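Local coordinates for methionine gamma-lyase (PDB 1PFF), which belongs to the pyridoxal-phosphate-dependent enzymes of Cys/Met metabolism, built on the aminotransferase-like fold, at residues 41-46 / 98-103; 87-92 / 117-122. All blocks are in the same frame, centred on the assembly; numbering follows the deposited sequence.

Contact 1 of 2, residues 41-46 / 98-103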
# COMPACT_ATOMS: atom_id res chain seq x y z
N ILE A 41 -8.92 -32.36 -22.42
CA ILE A 41 -7.84 -32.48 -23.39
C ILE A 41 -6.96 -31.26 -23.22
O ILE A 41 -7.45 -30.13 -23.26
CB ILE A 41 -8.38 -32.54 -24.83
CG1 ILE A 41 -9.39 -33.68 -24.98
CG2 ILE A 41 -7.21 -32.70 -25.83
CD1 ILE A 41 -10.28 -33.56 -26.19
N SER A 42 -5.67 -31.50 -23.04
CA SER A 42 -4.70 -30.42 -22.89
C SER A 42 -3.60 -30.57 -23.93
O SER A 42 -3.30 -31.69 -24.37
CB SER A 42 -4.09 -30.44 -21.49
OG SER A 42 -3.06 -29.46 -21.36
N ASP A 43 -3.02 -29.45 -24.33
CA ASP A 43 -1.81 -29.48 -25.13
C ASP A 43 -0.66 -30.06 -24.29
O ASP A 43 -0.68 -29.98 -23.06
CB ASP A 43 -1.46 -28.10 -25.67
CG ASP A 43 -0.28 -28.13 -26.62
OD1 ASP A 43 0.74 -27.46 -26.33
OD2 ASP A 43 -0.27 -28.81 -27.68
N ASP A 44 0.32 -30.63 -24.97
CA ASP A 44 1.43 -31.27 -24.28
C ASP A 44 2.61 -30.32 -24.03
O ASP A 44 3.65 -30.75 -23.55
CB ASP A 44 1.88 -32.52 -25.05
CG ASP A 44 2.50 -32.20 -26.39
OD1 ASP A 44 2.51 -31.01 -26.79
OD2 ASP A 44 3.01 -33.07 -27.12
N CYS A 45 2.46 -29.05 -24.38
CA CYS A 45 3.47 -28.03 -24.11
C CYS A 45 2.95 -27.07 -23.04
O CYS A 45 2.36 -26.02 -23.36
CB CYS A 45 3.82 -27.24 -25.37
SG CYS A 45 4.59 -28.17 -26.70
N LEU A 46 3.18 -27.41 -21.78
CA LEU A 46 2.64 -26.61 -20.68
C LEU A 46 3.71 -26.01 -19.76
O LEU A 46 4.78 -26.60 -19.56
CB LEU A 46 1.64 -27.42 -19.85
CG LEU A 46 0.35 -27.93 -20.52
CD1 LEU A 46 -0.51 -28.61 -19.47
CD2 LEU A 46 -0.42 -26.83 -21.25
N LYS A 98 5.88 -23.09 -29.59
CA LYS A 98 4.98 -23.77 -30.51
C LYS A 98 3.71 -22.94 -30.68
O LYS A 98 3.15 -22.43 -29.70
CB LYS A 98 4.64 -25.16 -30.00
CG LYS A 98 3.86 -26.01 -31.01
CD LYS A 98 3.60 -27.39 -30.42
CE LYS A 98 2.29 -27.40 -29.61
NZ LYS A 98 2.14 -28.72 -28.92
N VAL A 99 3.26 -22.81 -31.92
CA VAL A 99 2.06 -22.01 -32.21
C VAL A 99 0.86 -22.92 -32.48
O VAL A 99 0.93 -23.82 -33.31
CB VAL A 99 2.29 -21.07 -33.43
CG1 VAL A 99 1.01 -20.33 -33.78
CG2 VAL A 99 3.44 -20.08 -33.14
N ILE A 100 -0.24 -22.68 -31.77
CA ILE A 100 -1.47 -23.43 -32.00
C ILE A 100 -2.50 -22.52 -32.67
O ILE A 100 -2.75 -21.40 -32.20
CB ILE A 100 -2.00 -24.03 -30.67
CG1 ILE A 100 -0.97 -25.00 -30.09
CG2 ILE A 100 -3.37 -24.72 -30.89
CD1 ILE A 100 -1.12 -25.25 -28.56
N ASP A 101 -3.10 -23.02 -33.75
CA ASP A 101 -4.14 -22.30 -34.47
C ASP A 101 -5.41 -22.23 -33.62
O ASP A 101 -6.14 -23.22 -33.49
CB ASP A 101 -4.40 -22.97 -35.82
CG ASP A 101 -5.28 -22.14 -36.73
OD1 ASP A 101 -5.07 -22.20 -37.96
OD2 ASP A 101 -6.21 -21.42 -36.32
N ILE A 102 -5.67 -21.06 -33.04
CA ILE A 102 -6.80 -20.89 -32.10
C ILE A 102 -8.14 -21.14 -32.80
O ILE A 102 -8.95 -21.93 -32.32
CB ILE A 102 -6.78 -19.47 -31.45
CG1 ILE A 102 -5.52 -19.28 -30.59
CG2 ILE A 102 -8.04 -19.25 -30.62
CD1 ILE A 102 -5.27 -17.80 -30.18
N GLU A 103 -8.36 -20.46 -33.92
CA GLU A 103 -9.61 -20.61 -34.67
C GLU A 103 -9.85 -22.09 -35.05
O GLU A 103 -10.97 -22.60 -34.91
CB GLU A 103 -9.60 -19.71 -35.92
CG GLU A 103 -10.87 -19.78 -36.76
CD GLU A 103 -11.10 -18.53 -37.60
OE1 GLU A 103 -10.17 -17.71 -37.76
OE2 GLU A 103 -12.24 -18.36 -38.09
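Lys98 reaches across from the loop ahead of helix 102-109 to two neighbouring aspartates, Asp43, the last residue of strand 39-43, and Asp44 just after it, a compact example of one ammonium group shared among several carboxylates. The shortest of these salt bridges runs from Lys98 NZ to Asp43 OD2 at 2.7 Å, on the syn lone pair of that oxygen. A second, weak bond joins Lys98 NZ to Asp43 OD1 at 3.2 Å, so the ammonium leans on both oxygens unequally. The two side chains come from opposite directions, whereas Asp44 crosses the lysine at about a right angle and adds a salt bridge from Asp44 OD1 to Lys98 NZ of 3.1 Å. A bend at chi3 (88°) in an otherwise extended lysine chain turns its end toward the aspartates. Outside the two segments, Asp69 adds another salt bridge to the same NZ, and the backbone N of Met70 donates to Asp43 OD2.

Within segment 41-46 the backbone N of Cys45 donates to Asp43 OD1 at 3.0 Å, closing an Asx turn. This donor sits well above the carboxylate plane, 70° out of it, while Lys98 makes its stronger bond to OD2.

Van der Waals contacts flank the charges. The methyl CD1 of Ile100 abuts the carboxylate carbon CG of Asp43 at 3.6 Å. Cys45 SG lies alongside the end of the lysine, its closest approach being 3.4 Å to Lys98 NZ.

With Asp43 buried, its charge is met by an ammonium and by backbone N-H groups that together restrict its rotation. Three carboxylates around a single lysine would be expected to favour its protonated form and tie the loop to the strand end.

Contact 2 of 2, residues 87-92 / 117-122; sequences VYFETP and VIVDNT. With EDO (1,2-ethanediol), chain R.
Phe89 and Val119 meet at the apolar centre of two adjacent parallel strands, 84-90 and 116-120, which with helix 102-109 form a beta-alpha-beta unit of the large sheet in this aminotransferase-like fold. Val119 CG2 sits over one face of the Phe89 ring in a CH-pi contact, 3.7 Å from the centroid and offset toward the rim. The ring reaches this place because its CG lies between the backbone N and carbonyl carbon (chi1 61°), which folds it over the neighbouring strand. Val117 CG1 approaches it obliquely, and Ile102 and Ala105 of the helix also touch it. On the other face of the sheet, Ile118 CG2 packs against Tyr88 CD2 at 3.7 Å.

Between these layers the backbones pair: Ile118 N bonds to Val87 O at 2.8 Å, Phe89 N to Ile118 O, and Asp120 N to Phe89 O.

At the polar edge Glu90 and Asp120 lie side by side, with Glu90 OE2 and Asp120 OD1 4.3 Å apart. A water donates to both oxygens and accepts from Tyr88 OH; Glu90 OE2 also accepts from Tyr47 N. In relatives the aspartate here faces the cofactor's pyridine nitrogen, so Asp120 probably marks the cofactor pocket. Ethanediol O2 donates to Asp120 OD1 at 3.2 Å. Asp120 OD2 accepts from Thr122 OG1 on its syn lone pair and, closing an Asx turn, from Thr122 N at 3.0 Å, nearly along the C-O axis.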
# COMPACT_ATOMS: atom_id res chain seq x y z
N VAL A 87 -11.22 -28.21 -23.51
CA VAL A 87 -10.01 -28.23 -24.34
C VAL A 87 -9.14 -27.05 -23.88
O VAL A 87 -9.60 -25.90 -23.88
CB VAL A 87 -10.36 -28.10 -25.84
CG1 VAL A 87 -9.12 -27.83 -26.71
CG2 VAL A 87 -11.10 -29.36 -26.33
N TYR A 88 -7.91 -27.34 -23.45
CA TYR A 88 -7.03 -26.32 -22.86
C TYR A 88 -5.67 -26.24 -23.56
O TYR A 88 -5.04 -27.26 -23.81
CB TYR A 88 -6.81 -26.59 -21.36
CG TYR A 88 -5.95 -25.54 -20.68
CD1 TYR A 88 -4.55 -25.59 -20.77
CD2 TYR A 88 -6.53 -24.49 -19.97
CE1 TYR A 88 -3.76 -24.62 -20.17
CE2 TYR A 88 -5.74 -23.52 -19.36
CZ TYR A 88 -4.36 -23.59 -19.47
OH TYR A 88 -3.58 -22.64 -18.87
N PHE A 89 -5.21 -25.01 -23.85
CA PHE A 89 -3.86 -24.79 -24.36
C PHE A 89 -3.35 -23.35 -24.16
O PHE A 89 -4.13 -22.44 -23.85
CB PHE A 89 -3.73 -25.19 -25.84
CG PHE A 89 -4.64 -24.41 -26.78
CD1 PHE A 89 -4.14 -23.35 -27.52
CD2 PHE A 89 -5.98 -24.78 -26.96
CE1 PHE A 89 -4.96 -22.63 -28.40
CE2 PHE A 89 -6.81 -24.08 -27.83
CZ PHE A 89 -6.30 -23.00 -28.56
N GLU A 90 -2.05 -23.18 -24.34
CA GLU A 90 -1.42 -21.87 -24.40
C GLU A 90 -0.81 -21.72 -25.78
O GLU A 90 -0.32 -22.69 -26.36
CB GLU A 90 -0.29 -21.77 -23.37
CG GLU A 90 -0.40 -22.70 -22.18
CD GLU A 90 0.88 -22.77 -21.36
OE1 GLU A 90 1.88 -22.08 -21.71
OE2 GLU A 90 0.89 -23.52 -20.36
N THR A 91 -0.84 -20.50 -26.31
CA THR A 91 -0.08 -20.18 -27.51
C THR A 91 0.37 -18.71 -27.49
O THR A 91 -0.40 -17.84 -27.04
CB THR A 91 -0.87 -20.55 -28.80
OG1 THR A 91 -0.09 -20.26 -29.97
CG2 THR A 91 -2.14 -19.68 -28.95
N PRO A 92 1.61 -18.43 -27.88
CA PRO A 92 2.61 -19.46 -28.20
C PRO A 92 2.97 -20.26 -26.95
O PRO A 92 2.89 -19.72 -25.84
CB PRO A 92 3.82 -18.65 -28.67
CG PRO A 92 3.29 -17.27 -28.95
CD PRO A 92 2.16 -17.07 -28.02
N VAL A 117 -13.54 -24.23 -24.47
CA VAL A 117 -12.19 -24.04 -24.96
C VAL A 117 -11.59 -22.93 -24.11
O VAL A 117 -12.14 -21.83 -24.03
CB VAL A 117 -12.15 -23.65 -26.44
CG1 VAL A 117 -10.69 -23.54 -26.95
CG2 VAL A 117 -12.95 -24.67 -27.28
N ILE A 118 -10.46 -23.24 -23.48
CA ILE A 118 -9.79 -22.32 -22.57
C ILE A 118 -8.36 -22.09 -23.04
O ILE A 118 -7.62 -23.05 -23.28
CB ILE A 118 -9.80 -22.89 -21.11
CG1 ILE A 118 -11.23 -23.19 -20.64
CG2 ILE A 118 -9.13 -21.92 -20.14
CD1 ILE A 118 -11.30 -23.91 -19.30
N VAL A 119 -7.97 -20.83 -23.18
CA VAL A 119 -6.65 -20.47 -23.68
C VAL A 119 -5.94 -19.55 -22.69
O VAL A 119 -6.52 -18.58 -22.19
CB VAL A 119 -6.73 -19.80 -25.09
CG1 VAL A 119 -5.39 -19.18 -25.53
CG2 VAL A 119 -7.19 -20.82 -26.12
N ASP A 120 -4.70 -19.90 -22.41
CA ASP A 120 -3.81 -19.07 -21.61
C ASP A 120 -3.16 -18.08 -22.57
O ASP A 120 -2.36 -18.47 -23.42
CB ASP A 120 -2.78 -19.96 -20.88
CG ASP A 120 -1.76 -19.16 -20.08
OD1 ASP A 120 -0.98 -19.80 -19.34
OD2 ASP A 120 -1.64 -17.92 -20.14
N ASN A 121 -3.56 -16.82 -22.45
CA ASN A 121 -3.11 -15.74 -23.34
C ASN A 121 -2.05 -14.86 -22.67
O ASN A 121 -1.84 -13.71 -23.07
CB ASN A 121 -4.33 -14.88 -23.73
CG ASN A 121 -4.08 -14.01 -24.95
OD1 ASN A 121 -3.45 -14.44 -25.94
ND2 ASN A 121 -4.62 -12.79 -24.91
N THR A 122 -1.37 -15.40 -21.67
CA THR A 122 -0.38 -14.65 -20.91
C THR A 122 0.69 -14.02 -21.80
O THR A 122 0.93 -12.82 -21.74
CB THR A 122 0.27 -15.55 -19.85
OG1 THR A 122 -0.71 -15.94 -18.87
CG2 THR A 122 1.33 -14.79 -19.07
C1 EDO R . 1.85 -18.86 -16.90
O1 EDO R . 3.16 -18.70 -16.39
C2 EDO R . 0.86 -19.06 -15.75
O2 EDO R . -0.46 -19.13 -16.27
O HOH W 1 -1.07 -22.42 -18.86
O HOH W 2 -2.92 -16.52 -27.32
O HOH W 3 -0.16 -16.41 -24.84

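The two contacts illustrate how the parallel part of one mixed sheet carries different chemistry along neighbouring strands: their centres are 7 Å apart, and strands 39-43 and 84-90 are adjacent. Strand pairing joins them directly, with Ile41 O 2.8 Å from Tyr88 N, a probable hydrogen bond. At the strand ends, Ile100 N lies 3.0 Å from Thr91 OG1, also a probable hydrogen bond, and Ile100 CD1 packs 3.5 Å from Glu90 O. The segments alternate along the chain: 41-46, 87-92, 98-103, 117-122. Contact 2 probably borders the cofactor pocket, where Thr122 touches Lys145; the ethanediol beside Asp120 is probably from the crystallisation liquor.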